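Methylglyoxal reductase (NADPH-dependent) (Candida albicans SC5314, PDB 6KWS) probably catalyses the NADPH-dependent reduction of methylglyoxal, as an oxidoreductase interconverting carbonyl and CH-OH groups. Local coordinates at residues A[8-13]-A[39-44]; A[15-20]-A[77-82]. The protein carries 1 engineered substitution. One frame throughout, in Å; residues are numbered along the deposited sequence.

In the fold
Both contacts draw on helix 12-23 of the nucleotide-binding half, their centres lying about 10 Å apart. Contact 1 meets the helix at its N-terminal approach, where T10, F12 and I13 bind NADPH; contact 2 is made by its next turn and reaches L81, another residue of that site, although this model holds no cofactor. Q15 joins them: its NE2 makes a probable, weak hydrogen bond to T10 O at 3.0 Å, while its CG packs 3.5 Å from A9 O. A second junction brings A82 CB to 3.7 Å from G8 N. Along the chain the four segments alternate, and helix 12-23 is the element common to both contacts.

Contact 1 (A[8-13]-A[39-44]); sequences GATGFI and DHLLKL
Next to the meeting of L41 with A9 and T10, the imidazole of H40 has one face packed by L44 CG, 3.9 Å above the ring plane and displaced toward its rim. The same ring is tethered through NE2, which hydrogen-bonds to E206 OE1. L41 itself bridges to the loop with both ends of its fork. With CG anti to the backbone N (chi1 -174°), the isobutyl group extends toward 8-13; CD2 lies 3.7 Å from A9 CB, and CD1 sits 3.8 Å from A9 O and 4.2 Å from T10 CG2. No hydrogen bond crosses between the segments, so the contact is one of apolar fit.

The loop receiving L41 is a type I turn from G8 to G11, closed by G11 N to G8 O at 3.0 Å. Its two glycines, three residues apart, belong to the glycine-rich motif of the Rossmann fold found in extended short-chain dehydrogenases, and G8 adopts a positive phi. In this loop T10, like F12 and I13 beyond it, contributes to the NADPH site. Backbone bonds tie A9 to T31 of strand 27-32, while F12 and I13 lean on V240 of helix 240-252. Across the contact, helix 35-44 uses L42 to cover L51 and Y53 of strand 51-55, thus spanning from the cofactor loop to the edge of the sheet.

Contact 2 (A[15-20]-A[77-82]); sequences QHVVKQ and VFLHLA
V17 divides its two methyls between two leucines because its first torsion (chi1 164°) sets CG1 anti to the backbone N and CG2 anti to the carbonyl carbon. Both leucines answer with CG anti to the carbonyl carbon; in L79 a chi2 of -178° then carries CD1 outward to the helix. The V17 and L79 side chains meet at a slant, with V17 CG1 3.7 Å from L79 CD1. Toward L81 the approach is tip to tip instead, V17 CG2 lying 3.9 Å from L81 CD1. These two meetings are wholly aliphatic, and they span a gap of 9.2 Å between the CA atoms of V17 and L79. In each leucine CD1 is the branch that touches, CD2 standing farther from the valine. V17 thus works as a two-pronged fork, one prong to each leucine, and 54 Å² of its surface is buried against the pair.

This is the helix-on-sheet layer of a Rossmann fold: helix 12-23, which follows the first strand, lies over the parallel part of the mixed sheet, where strand 75-80 runs beside strand 3-7. L79 is framed there by V4 and V6 on one neighbouring strand and V122 on the other. L81, just past the end of the strand, is part of the NADPH site; V17 therefore packs against a residue of the cofactor site.

On the strand, the F78 ring has H80 CB at its edge, in the ring plane. The end of the strand and the residues after it gather around S7, whose OG hydrogen-bonds with H80 ND1 and with the backbone N atoms of L81 and A82.

Contact 1 (A[8-13]-A[39-44])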
ATOM      1  N   GLY A   8       0.193 -11.294   4.985  1.00 39.50           N
ATOM      2  CA  GLY A   8       1.397 -10.489   4.971  1.00 39.02           C
ATOM      3  C   GLY A   8       1.434  -9.511   6.129  1.00 46.62           C
ATOM      4  O   GLY A   8       1.712  -8.320   5.940  1.00 44.40           O
ATOM      5  N   ALA A   9       1.171 -10.014   7.342  1.00 44.05           N
ATOM      6  CA  ALA A   9       0.884  -9.169   8.494  1.00 37.55           C
ATOM      7  C   ALA A   9       2.092  -8.387   9.011  1.00 46.58           C
ATOM      8  O   ALA A   9       1.908  -7.469   9.825  1.00 43.37           O
ATOM      9  CB  ALA A   9       0.314 -10.023   9.616  1.00 38.82           C
ATOM     10  N   THR A  10       3.313  -8.721   8.579  1.00 44.82           N
ATOM     11  CA  THR A  10       4.480  -7.932   8.954  1.00 42.78           C
ATOM     12  C   THR A  10       4.822  -6.839   7.948  1.00 41.41           C
ATOM     13  O   THR A  10       5.775  -6.089   8.187  1.00 39.80           O
ATOM     14  CB  THR A  10       5.699  -8.823   9.104  1.00 43.79           C
ATOM     15  OG1 THR A  10       5.764  -9.671   7.959  1.00 54.57           O
ATOM     16  CG2 THR A  10       5.576  -9.679  10.347  1.00 48.54           C
ATOM     17  N   GLY A  11       4.102  -6.746   6.825  1.00 32.80           N
ATOM     18  CA  GLY A  11       4.349  -5.678   5.870  1.00 30.85           C
ATOM     19  C   GLY A  11       4.101  -4.292   6.466  1.00 35.70           C
ATOM     20  O   GLY A  11       3.574  -4.120   7.570  1.00 38.23           O
ATOM     21  N   PHE A  12       4.478  -3.278   5.681  1.00 29.02           N
ATOM     22  CA  PHE A  12       4.466  -1.883   6.129  1.00 27.57           C
ATOM     23  C   PHE A  12       3.048  -1.382   6.394  1.00 32.32           C
ATOM     24  O   PHE A  12       2.718  -0.948   7.505  1.00 37.24           O
ATOM     25  CB  PHE A  12       5.170  -1.032   5.071  1.00 28.71           C
ATOM     26  CG  PHE A  12       5.155   0.437   5.328  1.00 32.27           C
ATOM     27  CD1 PHE A  12       5.489   0.960   6.579  1.00 36.45           C
ATOM     28  CD2 PHE A  12       4.882   1.308   4.292  1.00 26.42           C
ATOM     29  CE1 PHE A  12       5.507   2.329   6.793  1.00 32.53           C
ATOM     30  CE2 PHE A  12       4.891   2.681   4.488  1.00 30.96           C
ATOM     31  CZ  PHE A  12       5.204   3.198   5.733  1.00 36.10           C
ATOM     32  N   ILE A  13       2.193  -1.410   5.377  1.00 34.70           N
ATOM     33  CA  ILE A  13       0.793  -1.062   5.606  1.00 31.46           C
ATOM     34  C   ILE A  13       0.169  -2.035   6.597  1.00 34.82           C
ATOM     35  O   ILE A  13      -0.618  -1.638   7.463  1.00 36.73           O
ATOM     36  CB  ILE A  13       0.014  -1.047   4.280  1.00 25.23           C
ATOM     37  CG1 ILE A  13       0.629  -0.056   3.278  1.00 25.19           C
ATOM     38  CG2 ILE A  13      -1.421  -0.768   4.539  1.00 27.20           C
ATOM     39  CD1 ILE A  13      -0.028  -0.118   1.890  1.00 24.27           C
ATOM     40  N   ASP A  39       6.301 -15.030  15.461  1.00 38.74           N
ATOM     41  CA  ASP A  39       6.714 -14.754  16.837  1.00 44.21           C
ATOM     42  C   ASP A  39       7.079 -13.286  17.004  1.00 43.08           C
ATOM     43  O   ASP A  39       6.721 -12.650  18.004  1.00 40.50           O
ATOM     44  CB  ASP A  39       7.906 -15.625  17.236  1.00 43.79           C
ATOM     45  CG  ASP A  39       7.558 -17.100  17.363  1.00 52.75           C
ATOM     46  OD1 ASP A  39       6.352 -17.445  17.483  1.00 55.98           O
ATOM     47  OD2 ASP A  39       8.517 -17.913  17.349  1.00 56.54           O
ATOM     48  N   HIS A  40       7.781 -12.729  16.017  1.00 42.82           N
ATOM     49  CA  HIS A  40       8.160 -11.325  16.072  1.00 38.48           C
ATOM     50  C   HIS A  40       6.934 -10.435  16.165  1.00 40.32           C
ATOM     51  O   HIS A  40       6.861  -9.533  17.010  1.00 37.19           O
ATOM     52  CB  HIS A  40       8.974 -10.970  14.839  1.00 37.82           C
ATOM     53  CG  HIS A  40       9.451  -9.560  14.841  1.00 40.67           C
ATOM     54  ND1 HIS A  40      10.189  -9.035  15.878  1.00 43.46           N
ATOM     55  CD2 HIS A  40       9.264  -8.553  13.960  1.00 44.15           C
ATOM     56  CE1 HIS A  40      10.451  -7.767  15.627  1.00 43.51           C
ATOM     57  NE2 HIS A  40       9.903  -7.452  14.468  1.00 48.29           N
ATOM     58  N   LEU A  41       5.954 -10.684  15.303  1.00 40.34           N
ATOM     59  CA  LEU A  41       4.757  -9.862  15.291  1.00 36.60           C
ATOM     60  C   LEU A  41       4.040  -9.929  16.626  1.00 41.46           C
ATOM     61  O   LEU A  41       3.648  -8.893  17.176  1.00 42.82           O
ATOM     62  CB  LEU A  41       3.839 -10.308  14.163  1.00 39.03           C
ATOM     63  CG  LEU A  41       2.617  -9.432  13.961  1.00 43.87           C
ATOM     64  CD1 LEU A  41       3.036  -8.109  13.344  1.00 41.40           C
ATOM     65  CD2 LEU A  41       1.619 -10.172  13.075  1.00 46.83           C
ATOM     66  N   LEU A  42       3.880 -11.134  17.187  1.00 39.80           N
ATOM     67  CA  LEU A  42       3.156 -11.199  18.449  1.00 39.12           C
ATOM     68  C   LEU A  42       3.926 -10.496  19.565  1.00 43.49           C
ATOM     69  O   LEU A  42       3.307  -9.945  20.481  1.00 45.08           O
ATOM     70  CB  LEU A  42       2.830 -12.642  18.836  1.00 33.69           C
ATOM     71  CG  LEU A  42       2.106 -13.558  17.837  1.00 42.32           C
ATOM     72  CD1 LEU A  42       1.450 -14.695  18.585  1.00 37.32           C
ATOM     73  CD2 LEU A  42       1.078 -12.859  16.946  1.00 42.19           C
ATOM     74  N   LYS A  43       5.260 -10.447  19.487  1.00 38.01           N
ATOM     75  CA  LYS A  43       6.021  -9.785  20.542  1.00 37.57           C
ATOM     76  C   LYS A  43       5.926  -8.259  20.454  1.00 40.10           C
ATOM     77  O   LYS A  43       5.817  -7.579  21.484  1.00 41.69           O
ATOM     78  CB  LYS A  43       7.477 -10.229  20.495  1.00 41.31           C
ATOM     79  CG  LYS A  43       7.713 -11.647  20.937  1.00 38.16           C
ATOM     80  CD  LYS A  43       9.157 -11.804  21.326  1.00 39.82           C
ATOM     81  CE  LYS A  43       9.813 -12.930  20.561  1.00 42.11           C
ATOM     82  NZ  LYS A  43      10.928 -13.484  21.373  1.00 50.36           N
ATOM     83  N   LEU A  44       6.008  -7.696  19.245  1.00 39.87           N
ATOM     84  CA  LEU A  44       5.798  -6.257  19.084  1.00 36.36           C
ATOM     85  C   LEU A  44       4.534  -5.799  19.794  1.00 40.96           C
ATOM     86  O   LEU A  44       4.531  -4.759  20.461  1.00 46.99           O
ATOM     87  CB  LEU A  44       5.730  -5.896  17.599  1.00 37.16           C
ATOM     88  CG  LEU A  44       7.086  -5.967  16.885  1.00 41.70           C
ATOM     89  CD1 LEU A  44       6.955  -5.768  15.369  1.00 41.36           C
ATOM     90  CD2 LEU A  44       8.060  -4.964  17.490  1.00 37.82           C
TER

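Contact 2 (A[15-20]-A[77-82])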
ATOM      1  N   GLN A  15       1.117  -4.028   9.231  1.00 36.36           N
ATOM      2  CA  GLN A  15       1.303  -3.801  10.659  1.00 36.74           C
ATOM      3  C   GLN A  15       0.391  -2.690  11.163  1.00 36.20           C
ATOM      4  O   GLN A  15      -0.168  -2.777  12.262  1.00 37.69           O
ATOM      5  CB  GLN A  15       2.769  -3.469  10.950  1.00 37.62           C
ATOM      6  CG  GLN A  15       3.729  -4.597  10.600  1.00 40.59           C
ATOM      7  CD  GLN A  15       5.023  -4.553  11.413  1.00 46.17           C
ATOM      8  OE1 GLN A  15       5.207  -3.694  12.280  1.00 51.73           O
ATOM      9  NE2 GLN A  15       5.924  -5.483  11.132  1.00 41.64           N
ATOM     10  N   HIS A  16       0.215  -1.643  10.362  1.00 36.14           N
ATOM     11  CA  HIS A  16      -0.653  -0.552  10.774  1.00 33.73           C
ATOM     12  C   HIS A  16      -2.111  -0.995  10.809  1.00 36.63           C
ATOM     13  O   HIS A  16      -2.842  -0.680  11.761  1.00 35.13           O
ATOM     14  CB  HIS A  16      -0.455   0.632   9.844  1.00 32.26           C
ATOM     15  CG  HIS A  16       0.743   1.460  10.180  1.00 38.44           C
ATOM     16  ND1 HIS A  16       0.817   2.227  11.325  1.00 38.12           N
ATOM     17  CD2 HIS A  16       1.924   1.631   9.535  1.00 37.99           C
ATOM     18  CE1 HIS A  16       1.987   2.841  11.366  1.00 37.81           C
ATOM     19  NE2 HIS A  16       2.681   2.492  10.295  1.00 35.85           N
ATOM     20  N   VAL A  17      -2.542  -1.749   9.796  1.00 34.06           N
ATOM     21  CA  VAL A  17      -3.883  -2.323   9.814  1.00 34.82           C
ATOM     22  C   VAL A  17      -4.077  -3.176  11.066  1.00 36.25           C
ATOM     23  O   VAL A  17      -5.092  -3.072  11.771  1.00 33.90           O
ATOM     24  CB  VAL A  17      -4.122  -3.132   8.528  1.00 35.69           C
ATOM     25  CG1 VAL A  17      -5.333  -4.041   8.682  1.00 28.77           C
ATOM     26  CG2 VAL A  17      -4.280  -2.183   7.326  1.00 33.67           C
ATOM     27  N   VAL A  18      -3.087  -4.015  11.373  1.00 32.24           N
ATOM     28  CA  VAL A  18      -3.186  -4.902  12.525  1.00 33.23           C
ATOM     29  C   VAL A  18      -3.366  -4.097  13.806  1.00 36.10           C
ATOM     30  O   VAL A  18      -4.261  -4.377  14.619  1.00 34.81           O
ATOM     31  CB  VAL A  18      -1.949  -5.815  12.593  1.00 37.72           C
ATOM     32  CG1 VAL A  18      -1.829  -6.469  13.954  1.00 32.97           C
ATOM     33  CG2 VAL A  18      -2.046  -6.886  11.516  1.00 36.19           C
ATOM     34  N   LYS A  19      -2.507  -3.091  14.010  1.00 36.84           N
ATOM     35  CA  LYS A  19      -2.612  -2.229  15.185  1.00 32.90           C
ATOM     36  C   LYS A  19      -3.993  -1.591  15.280  1.00 32.77           C
ATOM     37  O   LYS A  19      -4.624  -1.596  16.341  1.00 31.57           O
ATOM     38  CB  LYS A  19      -1.528  -1.150  15.137  1.00 33.88           C
ATOM     39  CG  LYS A  19      -1.506  -0.260  16.360  1.00 32.33           C
ATOM     40  CD  LYS A  19      -0.673   0.996  16.168  1.00 43.17           C
ATOM     41  CE  LYS A  19       0.780   0.668  15.760  1.00 51.72           C
ATOM     42  NZ  LYS A  19       1.832   1.469  16.489  1.00 52.74           N
ATOM     43  N   GLN A  20      -4.490  -1.044  14.172  1.00 35.73           N
ATOM     44  CA  GLN A  20      -5.809  -0.425  14.226  1.00 36.66           C
ATOM     45  C   GLN A  20      -6.909  -1.459  14.434  1.00 41.88           C
ATOM     46  O   GLN A  20      -7.853  -1.210  15.194  1.00 43.21           O
ATOM     47  CB  GLN A  20      -6.062   0.388  12.968  1.00 35.63           C
ATOM     48  CG  GLN A  20      -5.016   1.452  12.721  1.00 33.72           C
ATOM     49  CD  GLN A  20      -5.526   2.479  11.761  1.00 37.15           C
ATOM     50  OE1 GLN A  20      -6.739   2.588  11.556  1.00 45.42           O
ATOM     51  NE2 GLN A  20      -4.623   3.234  11.152  1.00 35.68           N
ATOM     52  N   VAL A  77     -14.003 -11.567   7.358  1.00 46.48           N
ATOM     53  CA  VAL A  77     -13.319 -10.597   6.515  1.00 42.88           C
ATOM     54  C   VAL A  77     -11.958 -11.156   6.151  1.00 42.61           C
ATOM     55  O   VAL A  77     -11.264 -11.718   7.005  1.00 43.56           O
ATOM     56  CB  VAL A  77     -13.159  -9.238   7.226  1.00 41.59           C
ATOM     57  CG1 VAL A  77     -12.330  -8.312   6.374  1.00 43.43           C
ATOM     58  CG2 VAL A  77     -14.503  -8.614   7.502  1.00 40.89           C
ATOM     59  N   PHE A  78     -11.570 -10.993   4.893  1.00 37.34           N
ATOM     60  CA  PHE A  78     -10.220 -11.323   4.455  1.00 41.23           C
ATOM     61  C   PHE A  78      -9.571 -10.066   3.877  1.00 42.21           C
ATOM     62  O   PHE A  78      -9.932  -9.623   2.779  1.00 42.22           O
ATOM     63  CB  PHE A  78     -10.237 -12.455   3.432  1.00 42.26           C
ATOM     64  CG  PHE A  78      -8.860 -12.992   3.078  1.00 45.32           C
ATOM     65  CD1 PHE A  78      -8.012 -12.282   2.238  1.00 39.74           C
ATOM     66  CD2 PHE A  78      -8.439 -14.228   3.550  1.00 40.97           C
ATOM     67  CE1 PHE A  78      -6.768 -12.782   1.903  1.00 38.28           C
ATOM     68  CE2 PHE A  78      -7.199 -14.737   3.205  1.00 41.87           C
ATOM     69  CZ  PHE A  78      -6.364 -14.014   2.382  1.00 41.92           C
ATOM     70  N   LEU A  79      -8.607  -9.502   4.609  1.00 39.31           N
ATOM     71  CA  LEU A  79      -7.806  -8.372   4.146  1.00 38.69           C
ATOM     72  C   LEU A  79      -6.536  -8.904   3.493  1.00 39.93           C
ATOM     73  O   LEU A  79      -5.658  -9.438   4.176  1.00 44.52           O
ATOM     74  CB  LEU A  79      -7.452  -7.446   5.301  1.00 38.14           C
ATOM     75  CG  LEU A  79      -8.613  -6.875   6.096  1.00 37.05           C
ATOM     76  CD1 LEU A  79      -8.081  -5.958   7.166  1.00 31.81           C
ATOM     77  CD2 LEU A  79      -9.520  -6.134   5.179  1.00 39.34           C
ATOM     78  N   HIS A  80      -6.420  -8.740   2.186  1.00 37.73           N
ATOM     79  CA  HIS A  80      -5.290  -9.282   1.439  1.00 39.35           C
ATOM     80  C   HIS A  80      -4.273  -8.158   1.245  1.00 39.99           C
ATOM     81  O   HIS A  80      -4.481  -7.242   0.446  1.00 42.28           O
ATOM     82  CB  HIS A  80      -5.783  -9.862   0.116  1.00 38.03           C
ATOM     83  CG  HIS A  80      -4.718 -10.502  -0.710  1.00 38.77           C
ATOM     84  ND1 HIS A  80      -3.686 -11.232  -0.164  1.00 41.88           N
ATOM     85  CD2 HIS A  80      -4.528 -10.524  -2.052  1.00 41.15           C
ATOM     86  CE1 HIS A  80      -2.901 -11.673  -1.132  1.00 44.43           C
ATOM     87  NE2 HIS A  80      -3.391 -11.258  -2.288  1.00 43.99           N
ATOM     88  N   LEU A  81      -3.183  -8.201   1.995  1.00 39.80           N
ATOM     89  CA  LEU A  81      -2.161  -7.180   1.860  1.00 38.98           C
ATOM     90  C   LEU A  81      -0.820  -7.719   1.393  1.00 41.92           C
ATOM     91  O   LEU A  81       0.054  -6.915   1.049  1.00 45.98           O
ATOM     92  CB  LEU A  81      -1.963  -6.436   3.187  1.00 39.15           C
ATOM     93  CG  LEU A  81      -3.222  -6.014   3.945  1.00 44.92           C
ATOM     94  CD1 LEU A  81      -2.877  -4.988   4.969  1.00 45.26           C
ATOM     95  CD2 LEU A  81      -4.262  -5.446   3.031  1.00 47.31           C
ATOM     96  N   ALA A  82      -0.646  -9.041   1.331  1.00 44.78           N
ATOM     97  CA  ALA A  82       0.654  -9.646   1.058  1.00 50.93           C
ATOM     98  C   ALA A  82       1.150  -9.356  -0.365  1.00 60.00           C
ATOM     99  O   ALA A  82       0.368  -9.258  -1.321  1.00 54.68           O
ATOM    100  CB  ALA A  82       0.583 -11.157   1.294  1.00 46.62           C
TER